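Local coordinates for putative esterase Rv1847/MT1895 (Mycobacterium tuberculosis, PDB 3S4K), which probably hydrolyses acyl-CoA thioesters, possibly 1,4-dihydroxy-2-naphthoyl-CoA, as a hotdog-fold enzyme of the PaaI thioesterase family, at residues P34-V43 against G100-R111; S83-V94 against V129-L140. One frame throughout, in Å; residues are numbered along the deposited sequence.

From the N terminus, strand 36-43 comes first, and the chain then runs through helix 56-75 and strand 83-93 before strand 100-108 returns to pair with it. Interaction 1 therefore closes a loop that holds the long helix. Strand 83-93 lies inside that loop, yet its partner, strand 129-140, comes after it, so the loop of interaction 2 crosses that of interaction 1. Strand 115-123 joins the two ladders, pairing with 100-108 and with 129-140. The result is the curved antiparallel sheet of a hotdog fold, wrapped about helix 56-75. The contacts touch directly where Leu109 packs on Gln134, and the 83-93 edge carries the sheet into the second subunit.

Interaction 1 of 2, residues P34-V43 against G100-R111; sequences PDGARAQLDV and GMVYGTAEPLHR. With SO4 (sulfate ion), chain G.
Arg111 reaches back from the end of its segment to the turn at Pro34 and Asp35. Its CB, CG and CD all run past O1 of a sulfate, probably from the crystallisation liquor, with CG the nearest of these carbons (3.4 Å). A bend at chi3 (-71°) swings the guanidinium over Pro108, whose CG sits above the centre of one face. NE donates to sulfate O1 at 2.9 Å and NH2 to sulfate O2 at 3.1 Å, while the backbone N of Arg111 holds O4. NH1 turns to the other segment: it makes a nearly straight hydrogen bond, part of a salt bridge, to Asp35 OD1 (3.0 Å, 173°), in the guanidinium plane and on the anti lone pair of the carboxylate, plus a weak bond to Pro34 O.

Beyond the turn, strands 36-43 and 100-108 run antiparallel. Ala39 and Gly104 exchange a pair of backbone hydrogen bonds, as do Leu41 and Val102. On one face Arg38 lies alongside Thr105, whose CG2 sits over one face of its guanidinium, while NE of Arg38 forms a salt bridge with Glu31 OE1. Gln40 OE1 comes to the edge of the Tyr103 ring, 3.3 Å from CE2, with amide and ring almost perpendicular. Bent at chi2 and chi3, Met101 lays SD against Asp42 CB (3.6 Å). On the other face Leu41 CD1 meets Val102 CG2, and helix 56-75 covers Leu41 and Ala106.

The sheet thus has one oily face for the helix and one mixed face. At the turn, Arg111 shares its charge between carboxylate and sulfate, which probably fixes the guanidinium's rotation.

Interaction 2 of 2, residues S83-V94 against V129-L140; sequences SVVGVNNNTDFV and VVARGQVRLQNL. With EDO (1,2-ethanediol), chain C; EDO (1,2-ethanediol), chain D.
Val87 and Arg136 cross at a slant, Val87 CG2 lying 3.6 Å from Arg136 CG, at the classic beta bulge where Val87 and Asn88 both face Arg136. The extra residue shifts the register by one, and Arg136 O serves both Val87 N (2.8 Å) and Asn88 N (3.2 Å). Beyond CG the arginine turns at chi3 (-74°), and its NH1 hydrogen-bonds to Gln115 OE1.

Toward Ser83, Val85 and Gln138 stand side by side, pointing the same way, Val85 CG1 3.5 Å from Gln138 CB. On the opposite face Val84 CG2 slants across Leu137 CD2 at 3.8 Å. Farther along, the side chains of Val135 and Asn89 cross at a slant, CG2 of Val135 4.0 Å from ND2 of Asn89, whose OD1 accepts from Thr91 OG1 at 2.8 Å. At the far end CG2 of Val94 rests obliquely against CG1 of Val129.

Thr91 and Val135 pack on Ile63 of helix 56-75, and Asn89 ND2 bonds to Glu64 OE1 and Cys60 O there. On the other face Asn88 ND2 bonds to Asn90 OD1 and Asp92 OD1 of the second subunit; residues 88-92 also pair antiparallel with a strand of that subunit, continuing the sheet across the interface. The amides thus serve both helix and dimer.

Interaction 1 of 2, residues P34-V43 against G100-R111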
loop_
_atom_site.group_PDB
_atom_site.type_symbol
_atom_site.label_atom_id
_atom_site.label_comp_id
_atom_site.label_asym_id
_atom_site.label_seq_id
_atom_site.Cartn_x
_atom_site.Cartn_y
_atom_site.Cartn_z
ATOM N N PRO A 34 22.492 -6.879 1.555
ATOM C CA PRO A 34 22.432 -6.109 2.801
ATOM C C PRO A 34 22.262 -4.607 2.625
ATOM O O PRO A 34 21.750 -3.942 3.534
ATOM C CB PRO A 34 23.779 -6.395 3.475
ATOM C CG PRO A 34 24.421 -7.453 2.724
ATOM C CD PRO A 34 23.672 -7.758 1.482
ATOM N N ASP A 35 22.709 -4.055 1.495
ATOM C CA ASP A 35 22.618 -2.604 1.327
ATOM C C ASP A 35 21.427 -2.155 0.520
ATOM O O ASP A 35 21.231 -0.947 0.346
ATOM C CB ASP A 35 23.892 -2.046 0.723
ATOM C CG ASP A 35 25.063 -2.128 1.685
ATOM O OD1 ASP A 35 24.851 -2.145 2.923
ATOM O OD2 ASP A 35 26.190 -2.198 1.199
ATOM N N GLY A 36 20.628 -3.112 0.046
ATOM C CA GLY A 36 19.419 -2.793 -0.676
ATOM C C GLY A 36 18.869 -3.885 -1.569
ATOM O O GLY A 36 19.373 -4.995 -1.603
ATOM N N ALA A 37 17.793 -3.522 -2.261
ATOM C CA ALA A 37 17.122 -4.371 -3.214
ATOM C C ALA A 37 16.480 -3.562 -4.325
ATOM O O ALA A 37 16.196 -2.349 -4.176
ATOM C CB ALA A 37 16.071 -5.251 -2.526
ATOM N N ARG A 38 16.288 -4.231 -5.445
ATOM C CA ARG A 38 15.646 -3.648 -6.617
ATOM C C ARG A 38 14.694 -4.669 -7.243
ATOM O O ARG A 38 15.013 -5.856 -7.345
ATOM C CB ARG A 38 16.674 -3.154 -7.646
ATOM C CG ARG A 38 17.673 -2.093 -7.081
ATOM C CD ARG A 38 18.648 -1.600 -8.124
ATOM N NE ARG A 38 19.794 -1.007 -7.427
ATOM C CZ ARG A 38 20.242 0.245 -7.541
ATOM N NH1 ARG A 38 19.724 1.116 -8.411
ATOM N NH2 ARG A 38 21.272 0.617 -6.775
ATOM N N ALA A 39 13.522 -4.194 -7.658
ATOM C CA ALA A 39 12.553 -5.054 -8.324
ATOM C C ALA A 39 11.691 -4.244 -9.249
ATOM O O ALA A 39 11.691 -3.010 -9.209
ATOM C CB ALA A 39 11.676 -5.803 -7.293
ATOM N N GLN A 40 10.955 -4.948 -10.099
ATOM C CA GLN A 40 10.256 -4.302 -11.187
ATOM C C GLN A 40 8.994 -5.052 -11.544
ATOM O O GLN A 40 8.924 -6.272 -11.372
ATOM C CB GLN A 40 11.168 -4.230 -12.386
ATOM C CG GLN A 40 11.564 -5.590 -12.948
ATOM C CD GLN A 40 12.780 -5.487 -13.857
ATOM O OE1 GLN A 40 13.723 -4.768 -13.556
ATOM N NE2 GLN A 40 12.754 -6.204 -14.958
ATOM N N LEU A 41 8.017 -4.325 -12.076
ATOM C CA LEU A 41 6.808 -4.966 -12.598
ATOM C C LEU A 41 6.297 -4.233 -13.824
ATOM O O LEU A 41 6.623 -3.060 -14.069
ATOM C CB LEU A 41 5.696 -5.098 -11.537
ATOM C CG LEU A 41 4.993 -3.869 -10.941
ATOM C CD1 LEU A 41 4.001 -3.213 -11.905
ATOM C CD2 LEU A 41 4.290 -4.248 -9.622
ATOM N N ASP A 42 5.519 -4.963 -14.616
ATOM C CA ASP A 42 4.879 -4.402 -15.792
ATOM C C ASP A 42 3.512 -3.922 -15.358
ATOM O O ASP A 42 2.780 -4.654 -14.702
ATOM C CB ASP A 42 4.734 -5.481 -16.884
ATOM C CG ASP A 42 4.311 -4.929 -18.246
ATOM O OD1 ASP A 42 4.560 -3.752 -18.574
ATOM O OD2 ASP A 42 3.737 -5.722 -19.027
ATOM N N VAL A 43 3.167 -2.696 -15.716
ATOM C CA VAL A 43 1.824 -2.195 -15.461
ATOM C C VAL A 43 0.847 -2.842 -16.427
ATOM O O VAL A 43 0.958 -2.659 -17.640
ATOM C CB VAL A 43 1.748 -0.667 -15.562
ATOM C CG1 VAL A 43 0.274 -0.208 -15.408
ATOM C CG2 VAL A 43 2.661 -0.032 -14.514
ATOM N N GLY A 100 3.457 0.330 -19.241
ATOM C CA GLY A 100 4.923 0.246 -19.211
ATOM C C GLY A 100 5.449 -0.337 -17.917
ATOM O O GLY A 100 4.680 -0.616 -16.988
ATOM N N MET A 101 6.766 -0.489 -17.847
ATOM C CA MET A 101 7.440 -1.057 -16.672
ATOM C C MET A 101 7.702 0.031 -15.636
ATOM O O MET A 101 7.948 1.191 -15.981
ATOM C CB MET A 101 8.800 -1.654 -17.081
ATOM C CG MET A 101 8.719 -2.828 -18.048
ATOM S SD MET A 101 8.137 -4.344 -17.279
ATOM C CE MET A 101 9.379 -4.674 -16.019
ATOM N N VAL A 102 7.666 -0.363 -14.366
ATOM C CA VAL A 102 8.106 0.484 -13.255
ATOM C C VAL A 102 9.150 -0.289 -12.465
ATOM O O VAL A 102 9.130 -1.522 -12.436
ATOM C CB VAL A 102 6.933 0.963 -12.361
ATOM C CG1 VAL A 102 6.024 1.909 -13.167
ATOM C CG2 VAL A 102 6.151 -0.220 -11.773
ATOM N N TYR A 103 10.067 0.454 -11.840
ATOM C CA TYR A 103 11.280 -0.079 -11.272
ATOM C C TYR A 103 11.490 0.584 -9.915
ATOM O O TYR A 103 11.467 1.822 -9.824
ATOM C CB TYR A 103 12.450 0.311 -12.186
ATOM C CG TYR A 103 12.349 -0.245 -13.592
ATOM C CD1 TYR A 103 11.730 0.468 -14.630
ATOM C CD2 TYR A 103 12.889 -1.496 -13.885
ATOM C CE1 TYR A 103 11.648 -0.075 -15.925
ATOM C CE2 TYR A 103 12.796 -2.028 -15.154
ATOM C CZ TYR A 103 12.195 -1.315 -16.161
ATOM O OH TYR A 103 12.112 -1.911 -17.402
ATOM N N GLY A 104 11.660 -0.216 -8.861
ATOM C CA GLY A 104 11.946 0.313 -7.524
ATOM C C GLY A 104 13.308 -0.044 -6.984
ATOM O O GLY A 104 13.810 -1.147 -7.225
ATOM N N THR A 105 13.909 0.882 -6.242
ATOM C CA THR A 105 15.161 0.654 -5.536
ATOM C C THR A 105 15.000 1.050 -4.074
ATOM O O THR A 105 14.518 2.143 -3.805
ATOM C CB THR A 105 16.264 1.531 -6.119
ATOM O OG1 THR A 105 16.503 1.173 -7.482
ATOM C CG2 THR A 105 17.561 1.395 -5.316
ATOM N N ALA A 106 15.433 0.171 -3.166
ATOM C CA ALA A 106 15.463 0.447 -1.727
ATOM C C ALA A 106 16.872 0.855 -1.314
ATOM O O ALA A 106 17.839 0.193 -1.706
ATOM C CB ALA A 106 15.029 -0.748 -0.913
ATOM N N GLU A 107 16.953 1.941 -0.543
ATOM C CA GLU A 107 18.183 2.454 0.091
ATOM C C GLU A 107 17.933 2.562 1.581
ATOM O O GLU A 107 16.831 2.900 1.996
ATOM C CB GLU A 107 18.487 3.885 -0.334
ATOM C CG GLU A 107 18.668 4.204 -1.749
ATOM C CD GLU A 107 18.563 5.709 -1.912
ATOM O OE1 GLU A 107 19.391 6.440 -1.297
ATOM O OE2 GLU A 107 17.604 6.157 -2.553
ATOM N N PRO A 108 18.957 2.318 2.408
ATOM C CA PRO A 108 18.776 2.351 3.835
ATOM C C PRO A 108 18.826 3.751 4.449
ATOM O O PRO A 108 19.687 4.569 4.095
ATOM C CB PRO A 108 19.931 1.497 4.337
ATOM C CG PRO A 108 21.018 1.749 3.356
ATOM C CD PRO A 108 20.319 1.906 2.035
ATOM N N LEU A 109 17.876 4.022 5.341
ATOM C CA LEU A 109 17.885 5.232 6.152
ATOM C C LEU A 109 18.355 4.996 7.581
ATOM O O LEU A 109 19.021 5.862 8.146
ATOM C CB LEU A 109 16.494 5.886 6.167
ATOM C CG LEU A 109 15.931 6.214 4.776
ATOM C CD1 LEU A 109 14.538 6.877 4.901
ATOM C CD2 LEU A 109 16.867 7.119 3.984
ATOM N N HIS A 110 17.969 3.867 8.172
ATOM C CA HIS A 110 18.395 3.488 9.523
ATOM C C HIS A 110 18.390 1.980 9.619
ATOM O O HIS A 110 17.437 1.334 9.189
ATOM C CB HIS A 110 17.469 4.047 10.613
ATOM C CG HIS A 110 17.769 3.489 11.975
ATOM N ND1 HIS A 110 18.855 3.909 12.715
ATOM C CD2 HIS A 110 17.175 2.505 12.698
ATOM C CE1 HIS A 110 18.897 3.230 13.849
ATOM N NE2 HIS A 110 17.894 2.364 13.862
ATOM N N ARG A 111 19.453 1.410 10.176
ATOM C CA ARG A 111 19.493 -0.025 10.407
ATOM C C ARG A 111 20.123 -0.273 11.773
ATOM O O ARG A 111 21.317 -0.088 11.949
ATOM C CB ARG A 111 20.298 -0.718 9.312
ATOM C CG ARG A 111 19.692 -0.604 7.918
ATOM C CD ARG A 111 20.621 -1.164 6.833
ATOM N NE ARG A 111 21.770 -0.282 6.637
ATOM C CZ ARG A 111 22.720 -0.471 5.728
ATOM N NH1 ARG A 111 22.698 -1.531 4.926
ATOM N NH2 ARG A 111 23.716 0.403 5.619
HETATM S S SO4 G . 22.250 2.946 8.366
HETATM O O1 SO4 G . 21.219 2.430 7.494
HETATM O O2 SO4 G . 23.473 2.161 8.119
HETATM O O3 SO4 G . 22.500 4.336 7.968
HETATM O O4 SO4 G . 21.908 2.933 9.825
HETATM O O HOH W 1 2.535 -2.243 -19.841
#

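Interaction 2 of 2, residues S83-V94 against V129-L140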
loop_
_atom_site.group_PDB
_atom_site.type_symbol
_atom_site.label_atom_id
_atom_site.label_comp_id
_atom_site.label_asym_id
_atom_site.label_seq_id
_atom_site.Cartn_x
_atom_site.Cartn_y
_atom_site.Cartn_z
ATOM N N SER A 83 14.045 -12.223 11.930
ATOM C CA SER A 83 13.075 -11.896 10.894
ATOM C C SER A 83 12.615 -10.451 11.067
ATOM O O SER A 83 13.015 -9.758 12.012
ATOM C CB SER A 83 11.885 -12.850 10.926
ATOM O OG SER A 83 11.263 -12.820 12.184
ATOM N N VAL A 84 11.806 -9.996 10.132
ATOM C CA VAL A 84 11.302 -8.617 10.173
ATOM C C VAL A 84 9.798 -8.552 10.008
ATOM O O VAL A 84 9.174 -9.411 9.384
ATOM C CB VAL A 84 11.991 -7.700 9.116
ATOM C CG1 VAL A 84 13.502 -7.728 9.286
ATOM C CG2 VAL A 84 11.654 -8.142 7.678
ATOM N N VAL A 85 9.222 -7.498 10.560
ATOM C CA VAL A 85 7.799 -7.247 10.433
ATOM C C VAL A 85 7.589 -5.779 10.172
ATOM O O VAL A 85 8.153 -4.939 10.860
ATOM C CB VAL A 85 7.041 -7.699 11.707
ATOM C CG1 VAL A 85 7.565 -6.993 12.952
ATOM C CG2 VAL A 85 5.529 -7.449 11.560
ATOM N N GLY A 86 6.808 -5.459 9.147
ATOM C CA GLY A 86 6.511 -4.057 8.902
ATOM C C GLY A 86 5.683 -3.443 10.020
ATOM O O GLY A 86 4.772 -4.096 10.570
ATOM N N VAL A 87 5.980 -2.194 10.353
ATOM C CA VAL A 87 5.073 -1.443 11.237
ATOM C C VAL A 87 4.527 -0.166 10.622
ATOM O O VAL A 87 3.461 0.266 11.025
ATOM C CB VAL A 87 5.643 -1.182 12.649
ATOM C CG1 VAL A 87 5.966 -2.509 13.344
ATOM C CG2 VAL A 87 6.880 -0.250 12.565
ATOM N N ASN A 88 5.231 0.468 9.684
ATOM C CA ASN A 88 4.668 1.659 9.030
ATOM C C ASN A 88 5.134 1.741 7.598
ATOM O O ASN A 88 6.283 1.443 7.312
ATOM C CB ASN A 88 5.015 2.929 9.808
ATOM C CG ASN A 88 4.504 4.209 9.133
ATOM O OD1 ASN A 88 5.219 4.824 8.335
ATOM N ND2 ASN A 88 3.260 4.581 9.420
ATOM N N ASN A 89 4.229 2.129 6.712
ATOM C CA ASN A 89 4.522 2.336 5.287
ATOM C C ASN A 89 3.915 3.674 4.896
ATOM O O ASN A 89 2.675 3.862 4.996
ATOM C CB ASN A 89 3.948 1.197 4.420
ATOM C CG ASN A 89 4.133 1.420 2.899
ATOM O OD1 ASN A 89 3.881 2.514 2.351
ATOM N ND2 ASN A 89 4.483 0.323 2.192
ATOM N N ASN A 90 4.776 4.605 4.484
ATOM C CA ASN A 90 4.366 5.976 4.195
ATOM C C ASN A 90 4.833 6.300 2.797
ATOM O O ASN A 90 6.028 6.498 2.574
ATOM C CB ASN A 90 4.961 6.945 5.211
ATOM C CG ASN A 90 4.349 8.330 5.117
ATOM O OD1 ASN A 90 4.004 8.771 4.054
ATOM N ND2 ASN A 90 4.198 9.004 6.251
ATOM N N THR A 91 3.864 6.303 1.866
ATOM C CA THR A 91 4.121 6.409 0.438
ATOM C C THR A 91 3.535 7.684 -0.113
ATOM O O THR A 91 2.367 8.020 0.151
ATOM C CB THR A 91 3.498 5.229 -0.326
ATOM O OG1 THR A 91 4.167 4.041 0.073
ATOM C CG2 THR A 91 3.674 5.454 -1.806
ATOM N N ASP A 92 4.347 8.388 -0.897
ATOM C CA ASP A 92 3.897 9.585 -1.606
ATOM C C ASP A 92 3.751 9.206 -3.064
ATOM O O ASP A 92 4.621 8.539 -3.634
ATOM C CB ASP A 92 4.915 10.723 -1.453
ATOM C CG ASP A 92 5.020 11.211 -0.045
ATOM O OD1 ASP A 92 4.032 11.819 0.479
ATOM O OD2 ASP A 92 6.082 10.988 0.566
ATOM N N PHE A 93 2.623 9.601 -3.637
ATOM C CA PHE A 93 2.322 9.377 -5.031
ATOM C C PHE A 93 2.679 10.635 -5.800
ATOM O O PHE A 93 2.266 11.736 -5.436
ATOM C CB PHE A 93 0.840 9.066 -5.184
ATOM C CG PHE A 93 0.370 7.932 -4.318
ATOM C CD1 PHE A 93 0.899 6.648 -4.470
ATOM C CD2 PHE A 93 -0.583 8.147 -3.341
ATOM C CE1 PHE A 93 0.463 5.604 -3.687
ATOM C CE2 PHE A 93 -1.025 7.095 -2.549
ATOM C CZ PHE A 93 -0.486 5.816 -2.717
ATOM N N VAL A 94 3.418 10.472 -6.894
ATOM C CA VAL A 94 3.981 11.594 -7.602
ATOM C C VAL A 94 3.406 11.804 -8.995
ATOM O O VAL A 94 3.119 12.934 -9.353
ATOM C CB VAL A 94 5.538 11.457 -7.669
ATOM C CG1 VAL A 94 6.180 12.664 -8.349
ATOM C CG2 VAL A 94 6.115 11.282 -6.266
ATOM N N VAL A 129 9.994 9.805 -11.393
ATOM C CA VAL A 129 9.484 9.194 -10.174
ATOM C C VAL A 129 7.962 9.174 -10.228
ATOM O O VAL A 129 7.322 10.205 -10.459
ATOM C CB VAL A 129 9.972 9.945 -8.915
ATOM C CG1 VAL A 129 9.363 9.355 -7.653
ATOM C CG2 VAL A 129 11.508 9.900 -8.811
ATOM N N VAL A 130 7.401 7.990 -10.009
ATOM C CA VAL A 130 5.951 7.790 -9.920
ATOM C C VAL A 130 5.453 7.658 -8.485
ATOM O O VAL A 130 4.323 8.090 -8.195
ATOM C CB VAL A 130 5.441 6.601 -10.814
ATOM C CG1 VAL A 130 5.668 6.899 -12.295
ATOM C CG2 VAL A 130 6.075 5.286 -10.441
ATOM N N ALA A 131 6.267 7.102 -7.592
ATOM C CA ALA A 131 5.945 6.982 -6.166
ATOM C C ALA A 131 7.243 6.841 -5.374
ATOM O O ALA A 131 8.265 6.389 -5.926
ATOM C CB ALA A 131 5.002 5.787 -5.911
ATOM N N ARG A 132 7.219 7.217 -4.098
ATOM C CA ARG A 132 8.401 7.146 -3.223
ATOM C C ARG A 132 7.869 6.928 -1.831
ATOM O O ARG A 132 6.883 7.561 -1.459
ATOM C CB ARG A 132 9.194 8.450 -3.316
ATOM C CG ARG A 132 10.455 8.601 -2.447
ATOM C CD ARG A 132 10.935 10.070 -2.506
ATOM N NE ARG A 132 12.253 10.272 -1.899
ATOM C CZ ARG A 132 12.467 10.399 -0.594
ATOM N NH1 ARG A 132 11.451 10.332 0.263
ATOM N NH2 ARG A 132 13.699 10.584 -0.136
ATOM N N GLY A 133 8.484 6.042 -1.065
ATOM C CA GLY A 133 7.932 5.696 0.244
ATOM C C GLY A 133 8.995 5.243 1.223
ATOM O O GLY A 133 10.099 4.852 0.814
ATOM N N GLN A 134 8.654 5.274 2.505
ATOM C CA GLN A 134 9.540 4.794 3.559
ATOM C C GLN A 134 8.815 3.758 4.353
ATOM O O GLN A 134 7.658 3.957 4.695
ATOM C CB GLN A 134 9.986 5.926 4.453
ATOM C CG GLN A 134 10.723 6.916 3.616
ATOM C CD GLN A 134 11.232 8.097 4.346
ATOM O OE1 GLN A 134 11.061 8.239 5.557
ATOM N NE2 GLN A 134 11.872 8.979 3.599
ATOM N N VAL A 135 9.520 2.670 4.643
ATOM C CA VAL A 135 8.988 1.567 5.402
ATOM C C VAL A 135 9.781 1.380 6.685
ATOM O O VAL A 135 11.008 1.254 6.641
ATOM C CB VAL A 135 9.018 0.281 4.556
ATOM C CG1 VAL A 135 8.410 -0.899 5.326
ATOM C CG2 VAL A 135 8.300 0.509 3.230
ATOM N N ARG A 136 9.062 1.345 7.808
ATOM C CA ARG A 136 9.648 1.113 9.124
ATOM C C ARG A 136 9.349 -0.325 9.506
ATOM O O ARG A 136 8.190 -0.762 9.418
ATOM C CB ARG A 136 9.077 2.085 10.139
ATOM C CG ARG A 136 9.588 1.876 11.575
ATOM C CD ARG A 136 9.029 2.911 12.500
ATOM N NE ARG A 136 9.673 4.202 12.291
ATOM C CZ ARG A 136 10.868 4.554 12.764
ATOM N NH1 ARG A 136 11.616 3.713 13.475
ATOM N NH2 ARG A 136 11.353 5.757 12.464
ATOM N N LEU A 137 10.393 -1.055 9.905
ATOM C CA LEU A 137 10.276 -2.458 10.269
ATOM C C LEU A 137 10.821 -2.697 11.668
ATOM O O LEU A 137 11.756 -2.039 12.093
ATOM C CB LEU A 137 11.028 -3.340 9.268
ATOM C CG LEU A 137 10.520 -3.261 7.823
ATOM C CD1 LEU A 137 11.440 -2.344 7.012
ATOM C CD2 LEU A 137 10.304 -4.670 7.181
ATOM N N GLN A 138 10.235 -3.679 12.348
ATOM C CA GLN A 138 10.790 -4.240 13.558
ATOM C C GLN A 138 11.641 -5.458 13.241
ATOM O O GLN A 138 11.226 -6.324 12.465
ATOM C CB GLN A 138 9.648 -4.703 14.482
ATOM C CG GLN A 138 9.318 -3.753 15.536
ATOM C CD GLN A 138 8.277 -4.285 16.525
ATOM O OE1 GLN A 138 8.097 -5.504 16.731
ATOM N NE2 GLN A 138 7.596 -3.365 17.144
ATOM N N ASN A 139 12.819 -5.540 13.850
ATOM C CA ASN A 139 13.611 -6.763 13.822
ATOM C C ASN A 139 13.109 -7.697 14.922
ATOM O O ASN A 139 12.942 -7.268 16.044
ATOM C CB ASN A 139 15.079 -6.444 14.063
ATOM C CG ASN A 139 15.677 -5.566 12.967
ATOM O OD1 ASN A 139 15.310 -5.681 11.787
ATOM N ND2 ASN A 139 16.602 -4.681 13.357
ATOM N N LEU A 140 12.902 -8.967 14.591
ATOM C CA LEU A 140 12.412 -9.969 15.528
ATOM C C LEU A 140 13.505 -10.986 15.732
ATOM O O LEU A 140 14.121 -11.420 14.769
ATOM C CB LEU A 140 11.199 -10.670 14.941
ATOM C CG LEU A 140 10.007 -9.778 14.623
ATOM C CD1 LEU A 140 8.954 -10.574 13.821
ATOM C CD2 LEU A 140 9.416 -9.189 15.905
HETATM C C1 EDO C . 3.604 -6.205 8.113
HETATM O O1 EDO C . 4.741 -6.952 7.620
HETATM C C2 EDO C . 2.347 -7.076 8.147
HETATM O O2 EDO C . 2.340 -7.994 9.250
HETATM C C1 EDO D . 3.985 14.455 -4.694
HETATM O O1 EDO D . 3.445 13.525 -3.752
HETATM C C2 EDO D . 2.867 15.157 -5.452
HETATM O O2 EDO D . 2.080 15.959 -4.553
HETATM O O HOH W 2 7.827 4.875 7.636
HETATM O O HOH W 3 8.463 10.348 -0.097
#